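Local coordinates for devB protein (Vibrio cholerae O1 biovar eltor str. N16961, PDB 1Y89), which probably hydrolyses 6-phosphogluconolactone to 6-phosphogluconate, the second step of the oxidative pentose phosphate pathway, at residues F7-A10 against D11-V14; T40-M43 against L44-L48; I99-I102 against L103-E107; Q109-A112 against E113-A116. All coordinates share one frame; numbering follows the deposited sequence. Where two conformers were deposited one is given.

Contact 1: residues F7-A10 against D11-V14; sequences FPTA and DAVV
The backbone nitrogen of A12 is gripped by two oxygens of T9. The sounder bond runs from A12 N to the hydroxyl oxygen T9 OG1, at 3.0 Å and 151° at the hydrogen; the second, from A12 N to T9 O, is long at 3.3 Å and weak. T9 O also accepts from V13 N, again weakly at 3.3 Å. T9 owes this reach to its first torsion (chi1 64°), which sets OG1 between its own backbone nitrogen and carbonyl carbon and swings it over the start of the helix. This is an N-cap: threonine suits the place because its short hydroxyl can take up an N-H that has no preceding turn to bond to. The first sound i to i+4 bond is V14 N to A10 O at 3.1 Å. The cap joins strand 2-7 to helix 10-25, the first strand-to-helix connection of the alpha/beta fold. Beneath it the ring of F7, at the strand's end, lies flat under V13, whose CA stands over one face in a CH-pi contact, 4.0 Å from the ring centroid and 11° off the normal. V13 CG2 reaches down to F7 CD1 at 3.5 Å, while the single methyl of A12 is short enough for its CB to rest against both F7 CD2 and P8 CD, each at 3.9 Å.

Contact 2: residues T40-M43 against L44-L48; sequences TPKM and LFKLL. With PO4 (phosphate ion), chain D.
The ring of F45 receives P41 O over one face, the carbonyl oxygen standing 3.1 Å above the plane and offset toward the rim, while P41 CB approaches the far end of the ring at F45 CZ, 4.0 Å away. Both residues lie on helix 39-48, whose amino-terminal turn, entered from strand 31-35, forms an anion-binding helix start of the sort expected at the substrate phosphate site of the 6-phosphogluconolactonase and glucosamine-6-phosphate isomerase family. F45 leaves the helix with CG anti to its carbonyl carbon (chi1 -58°), which folds the ring back along the axis toward the preceding turn. P41 O faces the ring while also accepting the regular helix bond from F45 N at 2.8 Å. Proline is at home here, in the first turn, where its missing N-H costs no helix bond. The next steps follow the same i to i+4 rule, L44 N to T40 O at 2.9 Å and K46 N to K42 O at 3.1 Å. L44 and L47 carry branched apolar chains to helix 10-25 and its V14, and selenomethionine 43 (M43) lies against A10 and D11 of that same helix. F45, for its part, is packed by A84, L87 and L88 of helix 80-89. At the helix start a phosphate ion, probably from the crystallisation liquor, is held by S39 N and by T40 N, whose N-H points almost straight (174°) at phosphate O3 from 2.9 Å.

Contact 3: residues I99-I102 against L103-E107; sequences IHRI and LGENE
Between R101 and N106 the chain makes two tight bends in succession. L103 is the centre of an inverse gamma turn, which brings I102 O and G104 N to 3.0 Å, and L103 also opens a type I beta turn that N106 N closes on L103 O at 3.1 Å. G104, with no side chain, suits the buried second position of that turn. The double bend brings E105 back beside R101, four residues earlier. Their charged groups meet end-on: R101 NH1 bonds E105 OE1 at 2.9 Å and R101 NH2 bonds E105 OE2 at 2.8 Å, each N-H nearly straight and each oxygen using its syn lone pair. The two planes are only 6° apart, so guanidinium and carboxylate form a flat paired ring that fixes the rotation of both. Both chains start with CG between backbone nitrogen and carbonyl carbon (chi1 73° in R101, 67° in E105); R101 then runs extended to NE, while E105 bends at chi2 to turn its carboxylate toward the arginine. L103 supplies an apolar floor: its CD2 sits over the centre of one guanidinium face, 3.6 Å from R101 CZ. Around this pair, R101 also touches W66 and Y81, and both R101 and E105 touch P74. E107 then takes the N-cap, its two carboxylate oxygens accepting from Q109 N and A110 N. Gamma turn, beta turn and cap in series make a compact loop that leads from helix 80-89 into helix 108-122.

Contact 4: residues Q109-A112 against E113-A116; sequences QAEA and ERFA
E111 and R114 lie side by side on one flank of the helix and point the same way, locked by a side-on salt bridge. R114 NE gives to E111 OE1 at 2.7 Å and R114 NH2 to E111 OE2 at 2.9 Å; both oxygens are met on their syn side, close to the guanidinium plane, and the two flat groups are 20° apart. E111 reaches over by leaving with CG anti to its backbone nitrogen (chi1 173°) and then bending at chi2, while R114 folds at chi2 and chi3 to bring its inner edge round. On another side of the turn Q109 NE2 gives to E113 OE2 at 3.2 Å, the oxygen being met on its anti side and itself lying close to the plane of the Q109 amide; amide and carboxylate are twisted 59° apart. The helix sets the spacing: E113 N bonds to Q109 O at 3.1 Å across the i, i+4 pair, while E111 and R114, three apart, are placed by the neighbouring bonds R114 N to A110 O and F115 N to E111 O. Further out, small A112 and bulky F115 share the sheet-facing side, both touching V174. E111 OE2 has a second donor in L103 N, the third hydrogen bond to this carboxylate. With R114 on both oxygens and a backbone N-H on one, this buried carboxylate is likely to be stabilised as the ionised form.

In the fold
From the N terminus, contact 1 turns the end of strand 2-7 into helix 10-25, and contact 2 follows on helix 39-48; the two helices pack directly, V14 CG1 coming within 3.5 Å of L47 CD2. Contacts 3 and 4 form a second pair, the loop 99-107 running into helix 108-122, with their centres about 9 Å apart. The contacts come in series along the chain, none nested in or crossing another. Contact 1 lies on the other side of the chain's centre from contacts 3 and 4, about 31 and 35 Å away between centres. One pair thus ties helices 10-25 and 39-48 together; the other ties loop 99-107 to helix 108-122, which borders strands 161-165 and 172-176.

Contact 1: residues F7-A10 against D11-V14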
loop_
_atom_site.group_PDB
_atom_site.type_symbol
_atom_site.label_atom_id
_atom_site.label_comp_id
_atom_site.label_asym_id
_atom_site.label_seq_id
_atom_site.Cartn_x
_atom_site.Cartn_y
_atom_site.Cartn_z
ATOM N N PHE A 7 8.111 6.090 2.903
ATOM C CA PHE A 7 8.336 7.136 1.907
ATOM C C PHE A 7 9.671 7.781 2.186
ATOM O O PHE A 7 10.113 7.830 3.340
ATOM C CB PHE A 7 7.264 8.231 2.018
ATOM C CG PHE A 7 5.856 7.771 1.665
ATOM C CD1 PHE A 7 5.029 7.192 2.624
ATOM C CD2 PHE A 7 5.368 7.932 0.359
ATOM C CE1 PHE A 7 3.722 6.787 2.287
ATOM C CE2 PHE A 7 4.080 7.512 0.019
ATOM C CZ PHE A 7 3.266 6.957 0.975
ATOM N N PRO A 8 10.284 8.344 1.148
ATOM C CA PRO A 8 11.618 8.921 1.323
ATOM C C PRO A 8 11.617 10.276 2.068
ATOM O O PRO A 8 12.644 10.665 2.612
ATOM C CB PRO A 8 12.107 9.079 -0.124
ATOM C CG PRO A 8 10.820 9.373 -0.913
ATOM C CD PRO A 8 9.775 8.477 -0.246
ATOM N N THR A 9 10.475 10.986 2.082
ATOM C CA THR A 9 10.405 12.347 2.628
ATOM C C THR A 9 9.014 12.545 3.216
ATOM O O THR A 9 8.072 11.823 2.837
ATOM C CB THR A 9 10.589 13.446 1.542
ATOM O OG1 THR A 9 9.502 13.371 0.625
ATOM C CG2 THR A 9 11.934 13.316 0.757
ATOM N N ALA A 10 8.875 13.514 4.128
ATOM C CA ALA A 10 7.551 13.873 4.650
ATOM C C ALA A 10 6.667 14.431 3.533
ATOM O O ALA A 10 5.451 14.222 3.550
ATOM C CB ALA A 10 7.663 14.907 5.791
ATOM N N ASP A 11 7.264 15.189 2.595
ATOM C CA ASP A 11 6.483 15.720 1.452
ATOM C C ASP A 11 5.770 14.575 0.693
ATOM O O ASP A 11 4.632 14.711 0.296
ATOM C CB ASP A 11 7.379 16.488 0.454
ATOM C CG ASP A 11 7.669 17.947 0.879
ATOM O OD1 ASP A 11 6.911 18.542 1.668
ATOM O OD2 ASP A 11 8.657 18.530 0.380
ATOM N N ALA A 12 6.475 13.463 0.482
ATOM C CA ALA A 12 5.950 12.319 -0.288
ATOM C C ALA A 12 4.823 11.661 0.460
ATOM O O ALA A 12 3.867 11.207 -0.167
ATOM C CB ALA A 12 7.050 11.286 -0.539
ATOM N N VAL A 13 4.944 11.573 1.787
ATOM C CA VAL A 13 3.822 11.048 2.617
ATOM C C VAL A 13 2.574 11.867 2.381
ATOM O O VAL A 13 1.511 11.345 2.062
ATOM C CB VAL A 13 4.144 11.085 4.150
ATOM C CG1 VAL A 13 2.905 10.675 4.935
ATOM C CG2 VAL A 13 5.358 10.164 4.504
ATOM N N VAL A 14 2.691 13.180 2.557
ATOM C CA VAL A 14 1.505 14.040 2.500
ATOM C C VAL A 14 0.939 14.142 1.068
ATOM O O VAL A 14 -0.261 14.234 0.889
ATOM C CB VAL A 14 1.834 15.375 3.150
ATOM C CG1 VAL A 14 0.866 16.385 2.784
ATOM C CG2 VAL A 14 1.844 15.164 4.712
#

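Contact 2: residues T40-M43 against L44-L48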
loop_
_atom_site.group_PDB
_atom_site.type_symbol
_atom_site.label_atom_id
_atom_site.label_comp_id
_atom_site.label_asym_id
_atom_site.label_seq_id
_atom_site.Cartn_x
_atom_site.Cartn_y
_atom_site.Cartn_z
ATOM N N THR A 40 2.070 16.132 11.126
ATOM C CA THR A 40 1.794 15.571 9.795
ATOM C C THR A 40 0.448 16.074 9.217
ATOM O O THR A 40 0.412 16.533 8.040
ATOM C CB THR A 40 1.963 14.037 9.737
ATOM O OG1 THR A 40 3.307 13.734 10.123
ATOM C CG2 THR A 40 1.731 13.520 8.336
ATOM N N PRO A 41 -0.648 15.977 10.006
ATOM C CA PRO A 41 -1.868 16.657 9.540
ATOM C C PRO A 41 -1.665 18.125 9.124
ATOM O O PRO A 41 -2.198 18.513 8.087
ATOM C CB PRO A 41 -2.836 16.532 10.744
ATOM C CG PRO A 41 -2.427 15.250 11.406
ATOM C CD PRO A 41 -0.894 15.226 11.276
ATOM N N LYS A 42 -0.910 18.897 9.921
ATOM C CA LYS A 42 -0.489 20.286 9.611
ATOM C C LYS A 42 0.041 20.398 8.188
ATOM O O LYS A 42 -0.419 21.219 7.396
ATOM C CB LYS A 42 0.622 20.743 10.593
ATOM C CG LYS A 42 1.738 21.652 10.019
ATOM C CD LYS A 42 3.187 21.151 10.332
ATOM C CE LYS A 42 4.226 22.134 9.867
ATOM N NZ LYS A 42 4.892 21.742 8.594
HETATM N N MSE A 43 1.043 19.574 7.892
HETATM C CA MSE A 43 1.631 19.515 6.553
HETATM C C MSE A 43 0.593 19.171 5.486
HETATM O O MSE A 43 0.575 19.776 4.414
HETATM C CB MSE A 43 2.736 18.478 6.522
HETATM C CG MSE A 43 3.939 18.884 7.327
HETATM SE SE MSE A 43 5.397 17.593 6.913
HETATM C CE MSE A 43 5.476 17.824 4.911
ATOM N N LEU A 44 -0.263 18.188 5.778
ATOM C CA LEU A 44 -1.335 17.818 4.863
ATOM C C LEU A 44 -2.275 18.989 4.577
ATOM O O LEU A 44 -2.572 19.266 3.425
ATOM C CB LEU A 44 -2.125 16.596 5.376
ATOM C CG LEU A 44 -3.323 16.143 4.528
ATOM C CD1 LEU A 44 -2.885 15.755 3.078
ATOM C CD2 LEU A 44 -3.997 14.978 5.233
ATOM N N PHE A 45 -2.708 19.708 5.614
ATOM C CA PHE A 45 -3.608 20.857 5.420
ATOM C C PHE A 45 -2.997 21.924 4.518
ATOM O O PHE A 45 -3.682 22.499 3.678
ATOM C CB PHE A 45 -3.960 21.506 6.786
ATOM C CG PHE A 45 -4.622 20.540 7.768
ATOM C CD1 PHE A 45 -5.455 19.526 7.310
ATOM C CD2 PHE A 45 -4.430 20.686 9.143
ATOM C CE1 PHE A 45 -6.073 18.626 8.206
ATOM C CE2 PHE A 45 -5.038 19.799 10.045
ATOM C CZ PHE A 45 -5.876 18.776 9.575
ATOM N N LYS A 46 -1.716 22.224 4.719
ATOM C CA LYS A 46 -1.044 23.199 3.864
ATOM C C LYS A 46 -1.035 22.734 2.416
ATOM O O LYS A 46 -1.210 23.530 1.496
ATOM C CB LYS A 46 0.382 23.505 4.381
ATOM C CG LYS A 46 0.342 24.196 5.793
ATOM C CD LYS A 46 1.707 24.702 6.242
ATOM C CE LYS A 46 2.574 23.551 6.698
ATOM N NZ LYS A 46 3.994 23.977 6.982
ATOM N N LEU A 47 -0.787 21.446 2.211
ATOM C CA LEU A 47 -0.787 20.921 0.854
ATOM C C LEU A 47 -2.201 20.959 0.236
ATOM O O LEU A 47 -2.386 21.338 -0.937
ATOM C CB LEU A 47 -0.198 19.499 0.820
ATOM C CG LEU A 47 -0.187 18.808 -0.561
ATOM C CD1 LEU A 47 0.584 19.636 -1.648
ATOM C CD2 LEU A 47 0.376 17.403 -0.497
ATOM N N LEU A 48 -3.195 20.538 1.011
ATOM C CA LEU A 48 -4.582 20.599 0.554
ATOM C C LEU A 48 -5.083 22.001 0.192
ATOM O O LEU A 48 -5.978 22.160 -0.664
ATOM C CB LEU A 48 -5.520 19.965 1.607
ATOM C CG LEU A 48 -5.292 18.474 1.862
ATOM C CD1 LEU A 48 -6.221 18.032 3.037
ATOM C CD2 LEU A 48 -5.571 17.659 0.578
HETATM P P PO4 D . 2.890 14.180 14.715
HETATM O O1 PO4 D . 2.236 13.035 15.499
HETATM O O2 PO4 D . 4.302 13.879 14.304
HETATM O O3 PO4 D . 2.134 14.341 13.406
HETATM O O4 PO4 D . 2.893 15.436 15.585
#

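Contact 3: residues I99-I102 against L103-E107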
loop_
_atom_site.group_PDB
_atom_site.type_symbol
_atom_site.label_atom_id
_atom_site.label_comp_id
_atom_site.label_asym_id
_atom_site.label_seq_id
_atom_site.Cartn_x
_atom_site.Cartn_y
_atom_site.Cartn_z
ATOM N N ILE A 99 -18.233 20.227 7.699
ATOM C CA ILE A 99 -17.174 20.251 8.709
ATOM C C ILE A 99 -17.824 20.035 10.083
ATOM O O ILE A 99 -18.576 20.870 10.550
ATOM C CB ILE A 99 -16.371 21.588 8.652
ATOM C CG1 ILE A 99 -15.820 21.822 7.243
ATOM C CG2 ILE A 99 -15.237 21.589 9.686
ATOM C CD1 ILE A 99 -15.274 23.245 7.019
ATOM N N HIS A 100 -17.558 18.899 10.708
ATOM C CA HIS A 100 -18.331 18.493 11.876
ATOM C C HIS A 100 -17.409 18.587 13.087
ATOM O O HIS A 100 -16.909 17.567 13.596
ATOM C CB HIS A 100 -18.817 17.052 11.692
ATOM C CG HIS A 100 -19.605 16.829 10.430
ATOM N ND1 HIS A 100 -20.979 16.838 10.402
ATOM C CD2 HIS A 100 -19.207 16.566 9.161
ATOM C CE1 HIS A 100 -21.402 16.622 9.164
ATOM N NE2 HIS A 100 -20.343 16.415 8.396
ATOM N N ARG A 101 -17.127 19.800 13.547
ATOM C CA ARG A 101 -16.140 19.867 14.618
ATOM C C ARG A 101 -16.683 19.382 15.945
ATOM O O ARG A 101 -17.905 19.396 16.191
ATOM C CB ARG A 101 -15.505 21.240 14.744
ATOM C CG ARG A 101 -16.398 22.289 15.333
ATOM C CD ARG A 101 -15.636 23.566 15.640
ATOM N NE ARG A 101 -16.598 24.529 16.152
ATOM C CZ ARG A 101 -16.755 24.850 17.423
ATOM N NH1 ARG A 101 -15.966 24.338 18.352
ATOM N NH2 ARG A 101 -17.684 25.728 17.753
ATOM N N ILE A 102 -15.769 18.964 16.809
ATOM C CA ILE A 102 -16.145 18.709 18.191
ATOM C C ILE A 102 -16.192 20.071 18.886
ATOM O O ILE A 102 -15.254 20.882 18.733
ATOM C CB ILE A 102 -15.124 17.748 18.858
ATOM C CG1 ILE A 102 -15.209 16.356 18.182
ATOM C CG2 ILE A 102 -15.355 17.650 20.398
ATOM C CD1 ILE A 102 -14.105 15.371 18.558
ATOM N N LEU A 103 -17.244 20.315 19.655
ATOM C CA LEU A 103 -17.410 21.602 20.333
ATOM C C LEU A 103 -16.569 21.631 21.628
ATOM O O LEU A 103 -17.069 21.352 22.738
ATOM C CB LEU A 103 -18.901 21.864 20.625
ATOM C CG LEU A 103 -19.823 21.717 19.408
ATOM C CD1 LEU A 103 -21.303 22.049 19.822
ATOM C CD2 LEU A 103 -19.398 22.611 18.231
ATOM N N GLY A 104 -15.300 21.986 21.482
ATOM C CA GLY A 104 -14.366 21.958 22.597
ATOM C C GLY A 104 -14.663 22.998 23.678
ATOM O O GLY A 104 -14.164 22.893 24.792
ATOM N N GLU A 105 -15.454 24.007 23.350
ATOM C CA GLU A 105 -15.784 25.052 24.315
ATOM C C GLU A 105 -16.918 24.632 25.247
ATOM O O GLU A 105 -17.233 25.346 26.184
ATOM C CB GLU A 105 -16.142 26.379 23.610
ATOM C CG GLU A 105 -17.452 26.374 22.766
ATOM C CD GLU A 105 -17.285 25.812 21.347
ATOM O OE1 GLU A 105 -16.419 24.915 21.106
ATOM O OE2 GLU A 105 -18.050 26.252 20.465
ATOM N N ASN A 106 -17.539 23.486 24.984
ATOM C CA ASN A 106 -18.753 23.113 25.691
ATOM C C ASN A 106 -18.456 22.124 26.798
ATOM O O ASN A 106 -17.341 21.601 26.884
ATOM C CB ASN A 106 -19.771 22.523 24.711
ATOM C CG ASN A 106 -20.479 23.583 23.890
ATOM O OD1 ASN A 106 -20.210 24.774 24.032
ATOM N ND2 ASN A 106 -21.418 23.152 23.050
ATOM N N GLU A 107 -19.441 21.880 27.658
ATOM C CA GLU A 107 -19.285 20.878 28.724
ATOM C C GLU A 107 -18.923 19.527 28.076
ATOM O O GLU A 107 -19.666 19.027 27.202
ATOM C CB GLU A 107 -20.561 20.798 29.578
ATOM C CG GLU A 107 -20.403 20.015 30.871
ATOM C CD GLU A 107 -20.449 18.503 30.639
ATOM O OE1 GLU A 107 -21.428 18.031 30.012
ATOM O OE2 GLU A 107 -19.496 17.794 31.061
#

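Contact 4: residues Q109-A112 against E113-A116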
loop_
_atom_site.group_PDB
_atom_site.type_symbol
_atom_site.label_atom_id
_atom_site.label_comp_id
_atom_site.label_asym_id
_atom_site.label_seq_id
_atom_site.Cartn_x
_atom_site.Cartn_y
_atom_site.Cartn_z
ATOM N N GLN A 109 -18.754 16.166 28.748
ATOM C CA GLN A 109 -19.546 14.931 28.724
ATOM C C GLN A 109 -20.756 15.026 27.784
ATOM O O GLN A 109 -20.996 14.114 26.984
ATOM C CB GLN A 109 -19.986 14.522 30.132
ATOM C CG GLN A 109 -20.706 13.160 30.172
ATOM C CD GLN A 109 -19.885 12.030 29.528
ATOM O OE1 GLN A 109 -18.670 11.879 29.804
ATOM N NE2 GLN A 109 -20.563 11.209 28.684
ATOM N N ALA A 110 -21.532 16.114 27.897
ATOM C CA ALA A 110 -22.674 16.298 27.004
ATOM C C ALA A 110 -22.181 16.492 25.568
ATOM O O ALA A 110 -22.853 16.095 24.603
ATOM C CB ALA A 110 -23.551 17.460 27.451
ATOM N N GLU A 111 -20.988 17.065 25.416
ATOM C CA GLU A 111 -20.401 17.165 24.085
ATOM C C GLU A 111 -19.994 15.805 23.504
ATOM O O GLU A 111 -20.288 15.528 22.337
ATOM C CB GLU A 111 -19.267 18.211 24.030
ATOM C CG GLU A 111 -18.514 18.233 22.688
ATOM C CD GLU A 111 -19.402 18.439 21.451
ATOM O OE1 GLU A 111 -20.558 18.886 21.559
ATOM O OE2 GLU A 111 -18.928 18.163 20.339
ATOM N N ALA A 112 -19.335 14.946 24.285
ATOM C CA ALA A 112 -19.072 13.573 23.820
ATOM C C ALA A 112 -20.366 12.882 23.339
ATOM O O ALA A 112 -20.351 12.196 22.297
ATOM C CB ALA A 112 -18.403 12.727 24.913
ATOM N N GLU A 113 -21.465 13.024 24.103
ATOM C CA GLU A 113 -22.751 12.435 23.700
ATOM C C GLU A 113 -23.316 13.059 22.420
ATOM O O GLU A 113 -23.819 12.338 21.565
ATOM C CB GLU A 113 -23.780 12.513 24.831
ATOM C CG GLU A 113 -23.302 11.752 26.059
ATOM C CD GLU A 113 -24.180 11.928 27.289
ATOM O OE1 GLU A 113 -25.322 12.447 27.183
ATOM O OE2 GLU A 113 -23.711 11.520 28.366
ATOM N N ARG A 114 -23.283 14.390 22.312
ATOM C CA ARG A 114 -23.696 15.074 21.054
ATOM C C ARG A 114 -22.893 14.582 19.843
ATOM O O ARG A 114 -23.439 14.264 18.778
ATOM C CB ARG A 114 -23.534 16.593 21.182
ATOM C CG ARG A 114 -24.246 17.389 20.066
ATOM C CD ARG A 114 -23.525 18.712 19.714
ATOM N NE ARG A 114 -22.120 18.494 19.344
ATOM C CZ ARG A 114 -21.723 18.041 18.150
ATOM N NH1 ARG A 114 -22.629 17.791 17.180
ATOM N NH2 ARG A 114 -20.427 17.846 17.918
ATOM N N PHE A 115 -21.577 14.547 20.002
ATOM C CA PHE A 115 -20.663 14.075 18.957
ATOM C C PHE A 115 -21.036 12.646 18.536
ATOM O O PHE A 115 -21.185 12.366 17.346
ATOM C CB PHE A 115 -19.207 14.215 19.505
ATOM C CG PHE A 115 -18.136 13.488 18.718
ATOM C CD1 PHE A 115 -18.010 13.644 17.335
ATOM C CD2 PHE A 115 -17.169 12.746 19.393
ATOM C CE1 PHE A 115 -16.960 12.994 16.645
ATOM C CE2 PHE A 115 -16.132 12.088 18.697
ATOM C CZ PHE A 115 -16.036 12.223 17.328
ATOM N N ALA A 116 -21.253 11.762 19.520
ATOM C CA ALA A 116 -21.631 10.386 19.240
ATOM C C ALA A 116 -22.929 10.302 18.411
ATOM O O ALA A 116 -23.012 9.540 17.437
ATOM C CB ALA A 116 -21.793 9.589 20.559
#